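Local coordinates for putative lipoprotein (Bacteroides ovatus, PDB 3OQQ) that is of unknown function but binds calcium ions and is probably an extracellular, lipid-anchored protein, at residues Ile213-Gly216 and Thr220-Asp223; Glu227-Lys232 and Arg304-Glu309; Lys240-Ser245 and Thr275-Asn280; Ile269-Leu274 and Pro297-Glu302; Ile337-Asn340 and Glu344-Met347. All blocks are in the same frame, centred on the assembly; numbering follows the deposited sequence.

Contact 1: residues Ile213-Gly216 and Thr220-Asp223; sequences ILKG and TMTD
Leu214 and Thr222 form the tight part of this contact, an antiparallel hydrogen-bonded pair in which each backbone N-H goes to the other residue's carbonyl. Leu214 N lies 2.7 Å from Thr222 O, the bond being nearly straight at 165°, and Thr222 N lies 2.8 Å from Leu214 O. Toward the turn, Gly216 N also reaches Thr220 O (2.8 Å), although this bond bends to 144° at the hydrogen. Ile213, Lys215, Met221 and Asp223 share one face. There the CG2 branch of Ile213 rests on Met221 CB at 3.9 Å, while CG1 runs alongside Asp223, 3.5 Å from OD1. The selenomethionine chain of Met221 bends at chi2 (-66°), which brings its SE to 3.9 Å from Lys215 CG. With an alanine at Ile213, Met221 CB would probably lose its apolar neighbour and the selenium-bearing chain would be freer to turn. The other face is looser beside the exposed Thr222: a water bridges the strands, donating to Leu214 O at 2.9 Å and hydrogen-bonding Thr222 OG1 at 2.7 Å. Leu214 O is thus gripped twice, once by backbone and once by solvent. The two segments are the end of a beta hairpin made of strands 205-215 and 221-230. On its other side strand 205-215 pairs with strand 298-307, through backbone bonds of Ile213 with Arg300 and of Lys215 with Met298.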
# COMPACT_ATOMS: atom_id res chain seq x y z
N ILE A 213 13.27 9.38 -3.55
CA ILE A 213 14.21 8.47 -4.21
C ILE A 213 13.76 8.14 -5.62
O ILE A 213 12.56 8.09 -5.87
CB ILE A 213 14.29 7.12 -3.35
CG1 ILE A 213 14.79 7.30 -1.92
CG2 ILE A 213 15.10 5.99 -4.03
CD1 ILE A 213 14.40 6.10 -1.03
N LEU A 214 14.72 7.86 -6.53
CA LEU A 214 14.47 7.32 -7.87
C LEU A 214 14.79 5.83 -7.78
O LEU A 214 15.93 5.45 -7.49
CB LEU A 214 15.27 8.04 -8.97
CG LEU A 214 14.86 9.49 -9.26
CD1 LEU A 214 15.63 10.03 -10.48
CD2 LEU A 214 13.32 9.62 -9.49
N LYS A 215 13.74 5.00 -7.90
CA LYS A 215 13.83 3.55 -7.74
C LYS A 215 14.12 2.83 -9.08
O LYS A 215 13.22 2.64 -9.89
CB LYS A 215 12.55 3.02 -7.08
CG LYS A 215 12.48 1.50 -6.90
CD LYS A 215 11.03 1.03 -7.09
CE LYS A 215 10.89 -0.48 -7.11
NZ LYS A 215 9.47 -0.89 -7.32
N GLY A 216 15.37 2.44 -9.28
CA GLY A 216 15.81 1.72 -10.47
C GLY A 216 15.25 0.31 -10.51
O GLY A 216 15.10 -0.35 -9.47
N THR A 220 18.82 -0.51 -7.90
CA THR A 220 19.61 0.70 -7.68
C THR A 220 18.69 1.84 -7.18
O THR A 220 17.64 2.08 -7.77
CB THR A 220 20.38 1.11 -8.95
OG1 THR A 220 19.50 1.02 -10.07
CG2 THR A 220 21.59 0.24 -9.18
N MSE A 221 19.08 2.51 -6.09
CA MSE A 221 18.28 3.59 -5.51
C MSE A 221 19.03 4.90 -5.63
O MSE A 221 20.20 4.95 -5.23
CB MSE A 221 17.97 3.32 -4.03
CG MSE A 221 17.27 1.99 -3.75
SE MSE A 221 15.46 1.85 -4.48
CE MSE A 221 15.41 -0.05 -4.76
N THR A 222 18.38 5.98 -6.14
CA THR A 222 19.03 7.30 -6.19
C THR A 222 18.30 8.25 -5.26
O THR A 222 17.12 8.53 -5.47
CB THR A 222 19.10 7.85 -7.62
OG1 THR A 222 19.74 6.89 -8.45
CG2 THR A 222 19.85 9.18 -7.68
N ASP A 223 18.98 8.73 -4.23
CA ASP A 223 18.39 9.67 -3.27
C ASP A 223 18.25 11.08 -3.88
O ASP A 223 19.22 11.61 -4.46
CB ASP A 223 19.23 9.76 -1.99
CG ASP A 223 19.16 8.55 -1.07
OD1 ASP A 223 18.06 7.98 -0.91
OD2 ASP A 223 20.17 8.25 -0.42
O HOH W 1 18.00 5.08 -9.48

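Contact 2: residues Glu227-Lys232 and Arg304-Glu309; sequences EELSTK and RLIGKE
Leu229 is the residue of 227-232 that meets 304-309, touching both Arg304 and Ile306, and the residues around it are tied to one another by side-chain bonds. Glu227 comes first; its OE2 takes a salt bridge from Lys232 NZ at 3.1 Å, met on the syn side of the carboxylate, so the two ends of the segment are tied together. The end of the Glu228 side chain comes nearer to 304-309, but its OE1 remains 5.9 Å from Arg304 NH1, too far for a direct pair. The guanidinium finds its stronger partner in Glu175, which bridges to NH2. At Leu229 the backbone takes up left-handed angles (phi 45°, psi 47°) and the chain turns a corner. The methyl CD2 then does all the touching, 3.7 Å from Ile306 CD1 and 3.8 Å from Arg304 NH1, approaching the guanidinium at a slant. Ile306 CD1 itself lies 3.9 Å above one face of that guanidinium, toward its rim, so one isoleucine methyl meets both partners. Ser230 follows, and its OG accepts from Lys232 N at 3.2 Å, closing an ST turn. The CA atoms of Leu229 and Ile306 are 8.1 Å apart, because strand 205-215 lies between the two segments and pairs with both. Leu229 N and O are taken up there by Thr209 OG1 and Arg207 NH1. Leu229 and Ser230 together face Ile208 in that strand, which is the G1 form of beta bulge, set where the strand changes direction.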
# COMPACT_ATOMS: atom_id res chain seq x y z
N GLU A 227 15.56 13.43 5.14
CA GLU A 227 15.62 13.97 6.49
C GLU A 227 15.51 12.76 7.40
O GLU A 227 14.55 12.01 7.29
CB GLU A 227 14.52 15.01 6.78
CG GLU A 227 14.76 15.74 8.09
CD GLU A 227 13.91 16.97 8.33
OE1 GLU A 227 13.56 17.67 7.34
OE2 GLU A 227 13.64 17.27 9.51
N GLU A 228 16.48 12.59 8.29
CA GLU A 228 16.57 11.41 9.15
C GLU A 228 16.22 11.65 10.62
O GLU A 228 16.65 12.64 11.21
CB GLU A 228 17.99 10.83 9.11
CG GLU A 228 18.32 10.13 7.82
CD GLU A 228 19.56 9.27 7.94
OE1 GLU A 228 19.44 8.12 8.42
OE2 GLU A 228 20.65 9.76 7.59
N LEU A 229 15.49 10.68 11.20
CA LEU A 229 15.15 10.58 12.63
C LEU A 229 14.67 11.91 13.26
O LEU A 229 15.10 12.30 14.35
CB LEU A 229 16.39 10.04 13.40
CG LEU A 229 17.04 8.76 12.86
CD1 LEU A 229 18.38 8.52 13.50
CD2 LEU A 229 16.16 7.57 13.09
N SER A 230 13.76 12.60 12.56
CA SER A 230 13.24 13.88 13.00
C SER A 230 12.21 13.71 14.11
O SER A 230 11.39 12.79 14.06
CB SER A 230 12.63 14.62 11.83
OG SER A 230 12.11 15.86 12.26
N THR A 231 12.21 14.63 15.07
CA THR A 231 11.25 14.67 16.18
C THR A 231 10.12 15.64 15.89
O THR A 231 9.24 15.82 16.72
CB THR A 231 11.95 15.07 17.50
OG1 THR A 231 12.61 16.34 17.32
CG2 THR A 231 12.91 14.00 18.00
N LYS A 232 10.17 16.29 14.71
CA LYS A 232 9.17 17.26 14.25
C LYS A 232 7.79 16.61 14.05
O LYS A 232 7.72 15.44 13.66
CB LYS A 232 9.59 17.88 12.90
CG LYS A 232 10.82 18.79 12.95
CD LYS A 232 11.24 19.12 11.53
CE LYS A 232 12.51 19.92 11.46
NZ LYS A 232 12.88 20.23 10.06
N ARG A 304 9.98 6.08 7.17
CA ARG A 304 10.25 5.23 8.32
C ARG A 304 9.71 5.94 9.55
O ARG A 304 10.10 7.08 9.83
CB ARG A 304 11.75 4.94 8.44
CG ARG A 304 12.11 3.95 9.53
CD ARG A 304 13.60 3.79 9.59
NE ARG A 304 14.03 3.00 10.74
CZ ARG A 304 15.13 3.26 11.44
NH1 ARG A 304 15.90 4.29 11.13
NH2 ARG A 304 15.47 2.48 12.47
N LEU A 305 8.75 5.32 10.24
CA LEU A 305 8.19 5.89 11.48
C LEU A 305 8.61 5.00 12.63
O LEU A 305 8.29 3.81 12.62
CB LEU A 305 6.66 6.02 11.42
CG LEU A 305 6.08 6.73 10.20
CD1 LEU A 305 4.63 6.49 10.13
CD2 LEU A 305 6.33 8.23 10.24
N ILE A 306 9.36 5.56 13.60
CA ILE A 306 9.89 4.81 14.74
C ILE A 306 8.98 5.10 15.92
O ILE A 306 8.79 6.28 16.31
CB ILE A 306 11.39 5.13 15.02
CG1 ILE A 306 12.25 4.82 13.77
CG2 ILE A 306 11.94 4.33 16.21
CD1 ILE A 306 12.80 6.06 13.06
N GLY A 307 8.39 4.03 16.45
CA GLY A 307 7.48 4.13 17.58
C GLY A 307 8.14 4.57 18.87
O GLY A 307 9.32 4.30 19.09
N LYS A 308 7.37 5.26 19.73
CA LYS A 308 7.80 5.74 21.05
C LYS A 308 8.21 4.55 21.91
O LYS A 308 7.54 3.52 21.93
CB LYS A 308 6.67 6.51 21.77
CG LYS A 308 6.49 7.95 21.35
CD LYS A 308 7.09 8.91 22.36
CE LYS A 308 6.57 10.32 22.17
NZ LYS A 308 7.00 10.92 20.87
N GLU A 309 9.34 4.70 22.58
CA GLU A 309 9.85 3.67 23.48
C GLU A 309 9.38 4.02 24.88
O GLU A 309 9.07 5.18 25.15
CB GLU A 309 11.38 3.66 23.37
CG GLU A 309 12.05 2.31 23.49
CD GLU A 309 13.55 2.44 23.36
OE1 GLU A 309 14.05 2.49 22.21
OE2 GLU A 309 14.23 2.56 24.40

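Contact 3: residues Lys240-Ser245 and Thr275-Asn280; sequences KNWNWS and TSLMDN
Leu277 puts its CD2 methyl against both Trp242 and Trp244, and apolar contact accounts for most of this buried meeting. CD2 is 3.8 Å from Trp242 CZ2 and equally 3.8 Å from Trp242 CH2; it approaches at the edge of the Trp242 ring and near the plane of that ring. The same methyl lies 3.9 Å from Trp244 CH2, with the leucine side chain crossing that of Trp244 at about a right angle. Aromatic contact comes next, within segment 240-245. Trp242 CZ3 stands 3.8 Å above the plane of the Trp244 ring, over its centre, and Trp244 CE2 lies in the plane of Trp242, so the rim of the first indole points at the face of the second. Trp242 reaches this position with CG between the backbone N and the carbonyl carbon (chi1 67°). The polar terms lie at the margins. Leu277 O sits beside the Trp244 edge, near the ring plane and 3.9 Å from CZ3, a contact with carbon. The indole NE1 of Trp244 is satisfied separately by a hydrogen bond to Pro297 O. Arg253 fastens the loop of Leu277 to strand 253-263: its NH1 bonds Ser276 O and Met278 O, while its NH2 makes a salt bridge with Asp279. The same Arg253 is faced by both Asn241 and Trp242, which defines a classic beta bulge at the end of strand 234-242, just where the chain turns a corner and delivers the two tryptophans to the loop that follows strand 266-272.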
# COMPACT_ATOMS: atom_id res chain seq x y z
N LYS A 240 13.28 20.24 -5.80
CA LYS A 240 12.53 20.95 -6.83
C LYS A 240 13.38 21.21 -8.09
O LYS A 240 13.02 22.06 -8.92
CB LYS A 240 11.98 22.26 -6.25
CG LYS A 240 10.92 21.99 -5.17
CD LYS A 240 10.47 23.29 -4.52
CE LYS A 240 9.00 23.54 -4.74
NZ LYS A 240 8.46 24.50 -3.74
N ASN A 241 14.45 20.43 -8.29
CA ASN A 241 15.31 20.66 -9.44
C ASN A 241 15.95 19.36 -9.93
O ASN A 241 17.13 19.35 -10.29
CB ASN A 241 16.38 21.70 -9.05
CG ASN A 241 17.11 22.32 -10.21
OD1 ASN A 241 16.51 22.69 -11.21
ND2 ASN A 241 18.43 22.49 -10.08
N TRP A 242 15.18 18.27 -9.98
CA TRP A 242 15.73 16.99 -10.38
C TRP A 242 15.29 16.57 -11.78
O TRP A 242 14.28 17.05 -12.31
CB TRP A 242 15.39 15.88 -9.36
CG TRP A 242 13.93 15.52 -9.29
CD1 TRP A 242 12.99 16.08 -8.47
CD2 TRP A 242 13.25 14.49 -10.04
NE1 TRP A 242 11.75 15.49 -8.69
CE2 TRP A 242 11.89 14.50 -9.63
CE3 TRP A 242 13.66 13.55 -11.01
CZ2 TRP A 242 10.94 13.62 -10.17
CZ3 TRP A 242 12.71 12.70 -11.56
CH2 TRP A 242 11.37 12.75 -11.16
N ASN A 243 16.05 15.65 -12.35
CA ASN A 243 15.78 15.05 -13.65
C ASN A 243 16.26 13.64 -13.62
O ASN A 243 17.15 13.29 -12.83
CB ASN A 243 16.46 15.83 -14.79
CG ASN A 243 15.79 17.12 -15.17
OD1 ASN A 243 16.20 18.19 -14.76
ND2 ASN A 243 14.70 17.04 -15.92
N TRP A 244 15.62 12.78 -14.44
CA TRP A 244 16.09 11.41 -14.62
C TRP A 244 17.40 11.52 -15.39
O TRP A 244 17.60 12.51 -16.09
CB TRP A 244 15.06 10.59 -15.43
CG TRP A 244 13.93 10.01 -14.62
CD1 TRP A 244 13.99 8.94 -13.78
CD2 TRP A 244 12.57 10.46 -14.61
NE1 TRP A 244 12.74 8.69 -13.24
CE2 TRP A 244 11.84 9.60 -13.76
CE3 TRP A 244 11.87 11.48 -15.29
CZ2 TRP A 244 10.47 9.76 -13.51
CZ3 TRP A 244 10.50 11.63 -15.06
CH2 TRP A 244 9.82 10.77 -14.19
N SER A 245 18.29 10.53 -15.26
CA SER A 245 19.49 10.48 -16.10
C SER A 245 19.00 10.35 -17.54
O SER A 245 18.01 9.65 -17.76
CB SER A 245 20.36 9.28 -15.73
OG SER A 245 20.91 9.42 -14.44
N THR A 275 2.49 16.38 -11.28
CA THR A 275 2.30 17.15 -12.53
C THR A 275 3.63 17.31 -13.34
O THR A 275 3.58 17.55 -14.56
CB THR A 275 1.68 18.51 -12.18
OG1 THR A 275 0.99 19.02 -13.30
CG2 THR A 275 2.70 19.54 -11.64
N SER A 276 4.80 17.21 -12.66
CA SER A 276 6.11 17.45 -13.28
C SER A 276 6.69 16.19 -13.92
O SER A 276 7.74 16.28 -14.54
CB SER A 276 7.09 18.02 -12.25
OG SER A 276 7.58 17.05 -11.33
N LEU A 277 6.00 15.01 -13.80
CA LEU A 277 6.51 13.73 -14.31
C LEU A 277 6.31 13.55 -15.80
O LEU A 277 7.17 12.97 -16.47
CB LEU A 277 5.91 12.54 -13.56
CG LEU A 277 6.07 12.54 -12.04
CD1 LEU A 277 5.48 11.34 -11.48
CD2 LEU A 277 7.57 12.68 -11.61
N MSE A 278 5.16 14.01 -16.31
CA MSE A 278 4.91 13.97 -17.75
C MSE A 278 5.79 15.00 -18.49
O MSE A 278 6.39 15.88 -17.86
CB MSE A 278 3.43 14.23 -18.04
CG MSE A 278 3.00 15.68 -17.78
SE MSE A 278 1.11 15.96 -17.96
CE MSE A 278 0.50 14.42 -16.79
N ASP A 279 5.82 14.91 -19.84
CA ASP A 279 6.55 15.85 -20.68
C ASP A 279 5.60 16.81 -21.35
O ASP A 279 6.00 17.93 -21.70
CB ASP A 279 7.39 15.12 -21.72
CG ASP A 279 8.62 14.47 -21.13
OD1 ASP A 279 8.93 14.72 -19.95
OD2 ASP A 279 9.25 13.67 -21.83
N ASN A 280 4.34 16.38 -21.52
CA ASN A 280 3.27 17.16 -22.14
C ASN A 280 1.89 16.60 -21.76
O ASN A 280 1.77 15.44 -21.34
CB ASN A 280 3.43 17.21 -23.68
CG ASN A 280 3.31 15.86 -24.34
OD1 ASN A 280 2.22 15.30 -24.41
ND2 ASN A 280 4.40 15.33 -24.86

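Contact 4: residues Ile269-Leu274 and Pro297-Glu302; sequences ITLDGL and PMLRAE
Leu271 and Ala301 bring the two backbones nearest to each other, their CA atoms 6.7 Å apart, too far for pairing within one sheet. The segments, which run in broadly opposite senses, belong instead to two sheets laid face to face, in the manner of a beta sandwich: strand 266-272 lies in the six-stranded antiparallel sheet, and strand 298-307 is paired with strands 173-184 and 205-215. In both segments the side chains alternate. Leu271, Leu299 and Ala301 point into the interface, whereas Thr270, Asp272, Arg300 and Glu302 start off the other way; Arg300 takes a salt bridge from its NE to Asp181. Beyond the strand, Gly273 adopts phi 110° and psi 2°, where a side chain would jam against the preceding carbonyl O. Its N has a weak, bent bond to Asp272 OD1 at 2.9 Å. All three inward side chains are buried and apolar, and the small Ala301 probably lets the branched end of Leu271 come in over it. That leucine carries its CG opposite the backbone N (chi1 177°), which extends the methyl fork across to the second strand. Other strands add to the interface: Leu212 and Val182 touch Leu271, Ala255 touches Leu299, and Leu257 touches Ala301. CD2 of Leu271 also approaches the branch carbon of the other leucine, 4.3 Å from Leu299 CG. The fork straddles the alanine, with Leu271 CD1 and Leu271 CD2 each 4.2 Å from Ala301 CB.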
# COMPACT_ATOMS: atom_id res chain seq x y z
N ILE A 269 0.57 11.40 5.01
CA ILE A 269 1.72 11.38 4.12
C ILE A 269 1.31 11.81 2.72
O ILE A 269 0.41 11.22 2.14
CB ILE A 269 2.37 9.94 4.12
CG1 ILE A 269 2.83 9.57 5.55
CG2 ILE A 269 3.56 9.85 3.12
CD1 ILE A 269 3.27 8.15 5.77
N THR A 270 2.00 12.83 2.17
CA THR A 270 1.70 13.26 0.80
C THR A 270 2.97 13.36 -0.06
O THR A 270 4.01 13.84 0.41
CB THR A 270 0.95 14.59 0.75
OG1 THR A 270 1.73 15.58 1.40
CG2 THR A 270 -0.45 14.52 1.37
N LEU A 271 2.86 12.92 -1.31
CA LEU A 271 3.87 13.03 -2.34
C LEU A 271 3.33 13.96 -3.41
O LEU A 271 2.41 13.60 -4.15
CB LEU A 271 4.22 11.65 -2.92
CG LEU A 271 5.24 11.68 -4.09
CD1 LEU A 271 6.60 12.31 -3.65
CD2 LEU A 271 5.45 10.30 -4.64
N ASP A 272 3.86 15.19 -3.43
CA ASP A 272 3.46 16.25 -4.36
C ASP A 272 4.48 16.30 -5.50
O ASP A 272 5.58 15.75 -5.34
CB ASP A 272 3.40 17.56 -3.56
CG ASP A 272 2.74 18.78 -4.17
OD1 ASP A 272 2.36 18.73 -5.38
OD2 ASP A 272 2.61 19.78 -3.47
N GLY A 273 4.11 16.86 -6.66
CA GLY A 273 5.02 16.92 -7.81
C GLY A 273 4.68 16.05 -9.00
O GLY A 273 5.42 16.02 -10.00
N LEU A 274 3.54 15.31 -8.89
CA LEU A 274 3.05 14.41 -9.93
C LEU A 274 2.89 15.10 -11.28
O LEU A 274 3.11 14.47 -12.31
CB LEU A 274 1.70 13.76 -9.53
CG LEU A 274 1.64 12.92 -8.27
CD1 LEU A 274 0.25 12.18 -8.20
CD2 LEU A 274 2.83 11.94 -8.20
N PRO A 297 13.25 4.54 -13.94
CA PRO A 297 13.21 4.46 -12.46
C PRO A 297 11.95 5.17 -11.92
O PRO A 297 11.51 6.19 -12.47
CB PRO A 297 14.50 5.18 -12.03
CG PRO A 297 15.45 5.03 -13.24
CD PRO A 297 14.51 5.16 -14.42
N MSE A 298 11.34 4.60 -10.88
CA MSE A 298 10.10 5.15 -10.35
C MSE A 298 10.36 6.20 -9.30
O MSE A 298 11.27 6.04 -8.50
CB MSE A 298 9.23 4.03 -9.76
CG MSE A 298 8.60 3.16 -10.84
SE MSE A 298 7.39 1.83 -10.07
CE MSE A 298 7.41 0.58 -11.61
N LEU A 299 9.56 7.29 -9.29
CA LEU A 299 9.65 8.30 -8.22
C LEU A 299 9.12 7.63 -6.94
O LEU A 299 8.00 7.12 -6.93
CB LEU A 299 8.89 9.60 -8.56
CG LEU A 299 8.70 10.64 -7.41
CD1 LEU A 299 10.06 11.15 -6.86
CD2 LEU A 299 7.92 11.85 -7.91
N ARG A 300 9.97 7.56 -5.90
CA ARG A 300 9.64 6.88 -4.66
C ARG A 300 9.65 7.80 -3.46
O ARG A 300 10.63 8.53 -3.26
CB ARG A 300 10.64 5.69 -4.43
CG ARG A 300 10.74 5.19 -2.96
CD ARG A 300 11.54 3.90 -2.83
NE ARG A 300 10.77 2.76 -3.33
CZ ARG A 300 11.08 1.48 -3.11
NH1 ARG A 300 12.17 1.16 -2.42
NH2 ARG A 300 10.30 0.51 -3.57
N ALA A 301 8.57 7.75 -2.64
CA ALA A 301 8.55 8.36 -1.32
C ALA A 301 8.78 7.22 -0.32
O ALA A 301 8.15 6.16 -0.43
CB ALA A 301 7.23 9.09 -1.05
N GLU A 302 9.73 7.40 0.61
CA GLU A 302 10.02 6.37 1.60
C GLU A 302 9.93 6.97 2.99
O GLU A 302 10.55 8.00 3.26
CB GLU A 302 11.39 5.71 1.36
CG GLU A 302 11.65 4.56 2.33
CD GLU A 302 13.04 3.97 2.24
OE1 GLU A 302 13.24 3.08 1.38
OE2 GLU A 302 13.92 4.40 3.00

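Contact 5: residues Ile337-Asn340 and Glu344-Met347; sequences IKVN and EIHM. With PGE (triethylene glycol), chain G.
Ile337 and Ile345 satisfy each other's backbone groups completely. Ile345 N donates to Ile337 O at 2.8 Å, almost straight at 172°, and Ile337 N donates to Ile345 O at 3.0 Å. This antiparallel hydrogen-bonded pair places the two isoleucines side by side, Ile337 CG1 4.0 Å from Ile345 CB, on a buried face where Phe131 covers both. The next pair, Lys338 with Glu344, is non-hydrogen-bonded, and its side chains lie on the other face with their polar ends not in direct contact but joined through the glycol. Glu344 OE2 accepts from His346 NE2 at 2.5 Å; the donor lies on the anti side, 32° out of the carboxylate plane, while the oxygen stays close to the plane of the imidazole. The second ring nitrogen, ND1, bonds Asn334 OD1, so both ring nitrogens have a partner, which should fix the ring's rotation. Glu344 OE1 accepts from PGE O1 at 2.7 Å and is also bonded to Thr353 OG1. Lys338 NZ stops 5.1 Å short of Glu344 OE1 and points instead into the curled triethylene glycol, donating to PGE O2 at 2.8 Å and PGE O3 at 3.1 Å, with weak bonds to O1 and O4. An alanine in place of Glu344 would probably leave His346 NE2 and Thr353 OG1 without this partner and loosen the glycol at its O1 end. The glycol, probably from the crystallisation liquor, therefore bridges lysine and glutamate across a beta hairpin, whose second strand, 343-346, is an outermost strand of the six-stranded antiparallel sheet.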
# COMPACT_ATOMS: atom_id res chain seq x y z
N ILE A 337 -5.64 10.83 -3.52
CA ILE A 337 -4.97 11.70 -4.46
C ILE A 337 -5.55 13.12 -4.35
O ILE A 337 -6.67 13.31 -3.84
CB ILE A 337 -4.99 11.20 -5.93
CG1 ILE A 337 -6.45 11.09 -6.51
CG2 ILE A 337 -4.16 9.91 -6.06
CD1 ILE A 337 -6.56 11.26 -7.92
N LYS A 338 -4.76 14.11 -4.80
CA LYS A 338 -5.22 15.48 -4.96
C LYS A 338 -5.04 15.90 -6.41
O LYS A 338 -4.12 15.43 -7.10
CB LYS A 338 -4.53 16.49 -4.04
CG LYS A 338 -4.84 16.32 -2.57
CD LYS A 338 -4.69 17.68 -1.90
CE LYS A 338 -3.76 17.63 -0.75
NZ LYS A 338 -3.72 18.95 -0.05
N VAL A 339 -5.95 16.73 -6.87
CA VAL A 339 -5.91 17.27 -8.22
C VAL A 339 -5.77 18.77 -8.10
O VAL A 339 -6.09 19.34 -7.04
CB VAL A 339 -7.13 16.84 -9.08
CG1 VAL A 339 -7.26 15.31 -9.13
CG2 VAL A 339 -8.42 17.48 -8.58
N ASN A 340 -5.25 19.41 -9.16
CA ASN A 340 -5.03 20.86 -9.23
C ASN A 340 -6.20 21.62 -8.62
O ASN A 340 -7.35 21.40 -9.01
CB ASN A 340 -4.83 21.26 -10.69
CG ASN A 340 -4.40 22.68 -10.86
OD1 ASN A 340 -3.37 23.11 -10.33
ND2 ASN A 340 -5.23 23.45 -11.55
N GLU A 344 -9.56 16.59 -3.05
CA GLU A 344 -9.03 15.35 -2.49
C GLU A 344 -9.98 14.20 -2.78
O GLU A 344 -11.18 14.30 -2.49
CB GLU A 344 -8.85 15.58 -0.98
CG GLU A 344 -7.87 14.69 -0.26
CD GLU A 344 -7.98 14.88 1.24
OE1 GLU A 344 -7.36 15.82 1.78
OE2 GLU A 344 -8.77 14.15 1.87
N ILE A 345 -9.45 13.11 -3.38
CA ILE A 345 -10.25 11.94 -3.74
C ILE A 345 -9.74 10.72 -2.96
O ILE A 345 -8.56 10.49 -2.91
CB ILE A 345 -10.22 11.71 -5.29
CG1 ILE A 345 -10.58 13.01 -6.05
CG2 ILE A 345 -11.12 10.52 -5.74
CD1 ILE A 345 -10.25 13.05 -7.56
N HIS A 346 -10.65 9.97 -2.34
CA HIS A 346 -10.33 8.72 -1.64
C HIS A 346 -11.12 7.59 -2.32
O HIS A 346 -12.00 7.86 -3.14
CB HIS A 346 -10.70 8.85 -0.14
CG HIS A 346 -9.88 9.85 0.61
ND1 HIS A 346 -9.00 9.46 1.58
CD2 HIS A 346 -9.86 11.20 0.52
CE1 HIS A 346 -8.46 10.57 2.06
NE2 HIS A 346 -8.94 11.65 1.44
N MSE A 347 -10.85 6.33 -1.94
CA MSE A 347 -11.62 5.20 -2.46
C MSE A 347 -12.98 5.13 -1.74
O MSE A 347 -13.15 5.76 -0.70
CB MSE A 347 -10.86 3.88 -2.29
CG MSE A 347 -9.50 3.91 -2.98
SE MSE A 347 -8.56 2.23 -2.88
CE MSE A 347 -8.16 2.22 -1.00
C1 PGE G . -5.57 18.39 2.83
O1 PGE G . -6.37 18.35 1.60
C2 PGE G . -4.52 17.31 2.93
O2 PGE G . -3.31 17.83 2.48
C3 PGE G . -2.12 17.44 3.16
C4 PGE G . -0.93 18.20 2.59
O4 PGE G . -1.11 20.05 -1.63
C6 PGE G . -0.33 18.99 -0.95
C5 PGE G . -0.21 19.14 0.49
O3 PGE G . -0.94 18.10 1.16

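Contacts 1, 3 and 4 form one continuous region. Strand 298-307 of contact 4 pairs with strand 205-215 of contact 1, and Lys215 CD packs 3.6 Å from Arg300 NH2. Leu214, on the other face of its strand from Ile213, meets contact 3, its CD2 3.8 Å from Trp242 CZ3. Leu277 CD2 and Leu299 CD2, also 3.8 Å apart, join contacts 3 and 4. Contact 2 continues strands 221-230 and 298-307 farther on, its centre 29 Å from that of contact 3. Contact 5 comes within about 5 Å of contact 4 at nearest atoms, without touching it, and holds the glycol. A calcium ion lies about 9 Å from the Ile337 side chain.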